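PDB 4MC3: putative sesquiterpene cyclase from Kitasatospora setae, which catalyses the magnesium-dependent 1,11-cyclization of (2E,6E)-farnesyl diphosphate to (2Z,6E)-hedycaryol, taking up water and releasing diphosphate. Local coordinates for residues 7-12 against 218-223. Numbering follows the deposited sequence.
Sequences PDFYVP and ALVNDV
Val220 meets Phe9 through one methyl. Its CG2 sits 4.1 Å from the centroid of the Phe9 ring and only 4° off the ring normal. This is a CH-pi contact over the middle of the face. The opposite face of the ring carries CB of Pro7, 3.8 Å above the plane and shifted toward the rim. The ring is therefore held between a proline of its own segment and a valine of helix 204-225. The backbone makes an inverse gamma turn centred on Asp8, closed by a weak hydrogen bond from Phe9 N to Pro7 O, and Pro7 and Phe9 lie close together across it. Leu307 of helix 286-309 touches both Phe9 and Val220.

The enzyme has the all-helical class I terpene synthase alpha fold. Here the N-terminal segment 7-12 lies against the outer side of the helix that carries the start of the NSE motif, Asn221 to Ser225. Asn221, which follows Val220, touches the bound nerolidol and is probably a magnesium ligand, as in related synthases. Asp222 forms a salt bridge with Arg175 through OD1, and its OD2 is hydrogen-bonded to Tyr171 OH.

Three residues on from Val220, Val223 comes back to the contact. With CG1 anti to the backbone N (chi1 171°), it splits its two methyls. CG1 meets Pro7 CD tip to tip at 4.0 Å. CG2 lies at the edge of the Phe9 ring, 4.1 Å from CZ.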
ATOM      1  N   PRO A   7      -3.154  20.097  -9.077  1.00 51.02           N
ATOM      2  CA  PRO A   7      -4.180  19.692 -10.041  1.00 49.87           C
ATOM      3  C   PRO A   7      -5.528  19.355  -9.378  1.00 48.86           C
ATOM      4  O   PRO A   7      -5.583  18.985  -8.201  1.00 42.64           O
ATOM      5  CB  PRO A   7      -3.577  18.450 -10.709  1.00 46.04           C
ATOM      6  CG  PRO A   7      -2.104  18.607 -10.531  1.00 50.61           C
ATOM      7  CD  PRO A   7      -1.934  19.271  -9.195  1.00 45.61           C
ATOM      8  N   ASP A   8      -6.605  19.502 -10.134  1.00 50.32           N
ATOM      9  CA  ASP A   8      -7.941  19.194  -9.631  1.00 58.27           C
ATOM     10  C   ASP A   8      -8.187  17.744  -9.968  1.00 48.40           C
ATOM     11  O   ASP A   8      -8.910  17.426 -10.894  1.00 57.53           O
ATOM     12  CB  ASP A   8      -9.018  20.103 -10.260  1.00 69.20           C
ATOM     13  CG  ASP A   8      -9.238  21.376  -9.470  1.00 82.30           C
ATOM     14  OD1 ASP A   8      -9.775  21.283  -8.342  1.00 94.70           O
ATOM     15  OD2 ASP A   8      -8.879  22.465  -9.978  1.00 86.21           O
ATOM     16  N   PHE A   9      -7.563  16.856  -9.210  1.00 42.96           N
ATOM     17  CA  PHE A   9      -7.587  15.440  -9.547  1.00 37.36           C
ATOM     18  C   PHE A   9      -9.002  14.977  -9.430  1.00 38.32           C
ATOM     19  O   PHE A   9      -9.661  15.297  -8.443  1.00 43.06           O
ATOM     20  CB  PHE A   9      -6.752  14.622  -8.559  1.00 38.83           C
ATOM     21  CG  PHE A   9      -5.276  14.885  -8.624  1.00 33.29           C
ATOM     22  CD1 PHE A   9      -4.544  14.539  -9.749  1.00 31.83           C
ATOM     23  CD2 PHE A   9      -4.600  15.426  -7.528  1.00 35.72           C
ATOM     24  CE1 PHE A   9      -3.166  14.739  -9.784  1.00 32.11           C
ATOM     25  CE2 PHE A   9      -3.229  15.627  -7.572  1.00 32.74           C
ATOM     26  CZ  PHE A   9      -2.515  15.270  -8.699  1.00 33.02           C
ATOM     27  N   TYR A  10      -9.459  14.234 -10.430  1.00 33.92           N
ATOM     28  CA  TYR A  10     -10.792  13.668 -10.410  1.00 33.10           C
ATOM     29  C   TYR A  10     -10.724  12.159 -10.607  1.00 34.15           C
ATOM     30  O   TYR A  10     -10.010  11.650 -11.481  1.00 30.31           O
ATOM     31  CB  TYR A  10     -11.684  14.306 -11.499  1.00 32.39           C
ATOM     32  CG  TYR A  10     -13.026  13.597 -11.645  1.00 33.50           C
ATOM     33  CD1 TYR A  10     -14.084  13.873 -10.758  1.00 35.77           C
ATOM     34  CD2 TYR A  10     -13.229  12.611 -12.626  1.00 36.93           C
ATOM     35  CE1 TYR A  10     -15.293  13.201 -10.860  1.00 38.64           C
ATOM     36  CE2 TYR A  10     -14.448  11.943 -12.737  1.00 33.65           C
ATOM     37  CZ  TYR A  10     -15.463  12.234 -11.849  1.00 36.81           C
ATOM     38  OH  TYR A  10     -16.685  11.589 -11.951  1.00 47.65           O
ATOM     39  N   VAL A  11     -11.480  11.459  -9.776  1.00 32.29           N
ATOM     40  CA  VAL A  11     -11.613  10.016  -9.854  1.00 27.33           C
ATOM     41  C   VAL A  11     -13.112   9.679  -9.827  1.00 25.60           C
ATOM     42  O   VAL A  11     -13.850  10.192  -8.995  1.00 33.60           O
ATOM     43  CB  VAL A  11     -10.884   9.335  -8.653  1.00 31.68           C
ATOM     44  CG1 VAL A  11     -11.013   7.864  -8.773  1.00 31.36           C
ATOM     45  CG2 VAL A  11      -9.411   9.722  -8.660  1.00 35.74           C
ATOM     46  N   PRO A  12     -13.567   8.824 -10.742  1.00 26.59           N
ATOM     47  CA  PRO A  12     -15.021   8.599 -10.907  1.00 30.26           C
ATOM     48  C   PRO A  12     -15.648   7.667  -9.888  1.00 36.09           C
ATOM     49  O   PRO A  12     -16.879   7.613  -9.780  1.00 48.99           O
ATOM     50  CB  PRO A  12     -15.115   7.951 -12.280  1.00 35.40           C
ATOM     51  CG  PRO A  12     -13.788   7.372 -12.537  1.00 34.96           C
ATOM     52  CD  PRO A  12     -12.819   8.308 -11.901  1.00 32.78           C
ATOM     53  N   ALA A 218       0.243   6.627  -5.395  1.00 17.95           N
ATOM     54  CA  ALA A 218       1.575   7.125  -5.051  1.00 18.98           C
ATOM     55  C   ALA A 218       1.928   8.426  -5.706  1.00 18.95           C
ATOM     56  O   ALA A 218       2.555   9.295  -5.050  1.00 20.21           O
ATOM     57  CB  ALA A 218       2.634   6.116  -5.392  1.00 18.19           C
ATOM     58  N   LEU A 219       1.539   8.597  -6.965  1.00 19.55           N
ATOM     59  CA  LEU A 219       1.880   9.805  -7.695  1.00 20.17           C
ATOM     60  C   LEU A 219       1.064  10.996  -7.158  1.00 21.60           C
ATOM     61  O   LEU A 219       1.580  12.123  -7.069  1.00 22.75           O
ATOM     62  CB  LEU A 219       1.655   9.621  -9.185  1.00 19.22           C
ATOM     63  CG  LEU A 219       2.670   8.717  -9.862  1.00 21.36           C
ATOM     64  CD1 LEU A 219       2.207   8.279 -11.216  1.00 23.10           C
ATOM     65  CD2 LEU A 219       4.035   9.379  -9.950  1.00 23.41           C
ATOM     66  N   VAL A 220      -0.197  10.742  -6.803  1.00 22.59           N
ATOM     67  CA  VAL A 220      -0.997  11.797  -6.157  1.00 22.90           C
ATOM     68  C   VAL A 220      -0.316  12.166  -4.834  1.00 24.02           C
ATOM     69  O   VAL A 220      -0.148  13.364  -4.534  1.00 26.72           O
ATOM     70  CB  VAL A 220      -2.466  11.349  -5.978  1.00 24.53           C
ATOM     71  CG1 VAL A 220      -3.213  12.255  -4.992  1.00 28.68           C
ATOM     72  CG2 VAL A 220      -3.109  11.279  -7.337  1.00 26.27           C
ATOM     73  N   ASN A 221       0.078  11.169  -4.034  1.00 22.68           N
ATOM     74  CA  ASN A 221       0.857  11.378  -2.790  1.00 21.26           C
ATOM     75  C   ASN A 221       2.097  12.238  -3.065  1.00 25.09           C
ATOM     76  O   ASN A 221       2.355  13.171  -2.327  1.00 27.37           O
ATOM     77  CB  ASN A 221       1.206  10.057  -2.079  1.00 23.73           C
ATOM     78  CG  ASN A 221       2.098  10.230  -0.852  1.00 38.37           C
ATOM     79  OD1 ASN A 221       3.323  10.328  -0.969  1.00 45.89           O
ATOM     80  ND2 ASN A 221       1.496  10.211   0.339  1.00 41.56           N
ATOM     81  N   ASP A 222       2.822  11.965  -4.143  1.00 23.06           N
ATOM     82  CA  ASP A 222       4.046  12.689  -4.461  1.00 24.56           C
ATOM     83  C   ASP A 222       3.727  14.179  -4.667  1.00 26.13           C
ATOM     84  O   ASP A 222       4.468  15.049  -4.210  1.00 27.82           O
ATOM     85  CB  ASP A 222       4.739  12.130  -5.713  1.00 23.31           C
ATOM     86  CG  ASP A 222       5.482  10.845  -5.492  1.00 24.49           C
ATOM     87  OD1 ASP A 222       5.453  10.251  -4.400  1.00 22.56           O
ATOM     88  OD2 ASP A 222       6.139  10.396  -6.478  1.00 25.03           O
ATOM     89  N   VAL A 223       2.652  14.463  -5.381  1.00 24.80           N
ATOM     90  CA  VAL A 223       2.275  15.850  -5.654  1.00 25.52           C
ATOM     91  C   VAL A 223       1.933  16.601  -4.363  1.00 30.25           C
ATOM     92  O   VAL A 223       2.371  17.754  -4.169  1.00 32.42           O
ATOM     93  CB  VAL A 223       1.129  15.941  -6.677  1.00 26.78           C
ATOM     94  CG1 VAL A 223       0.592  17.363  -6.806  1.00 28.98           C
ATOM     95  CG2 VAL A 223       1.575  15.413  -8.044  1.00 25.04           C
TER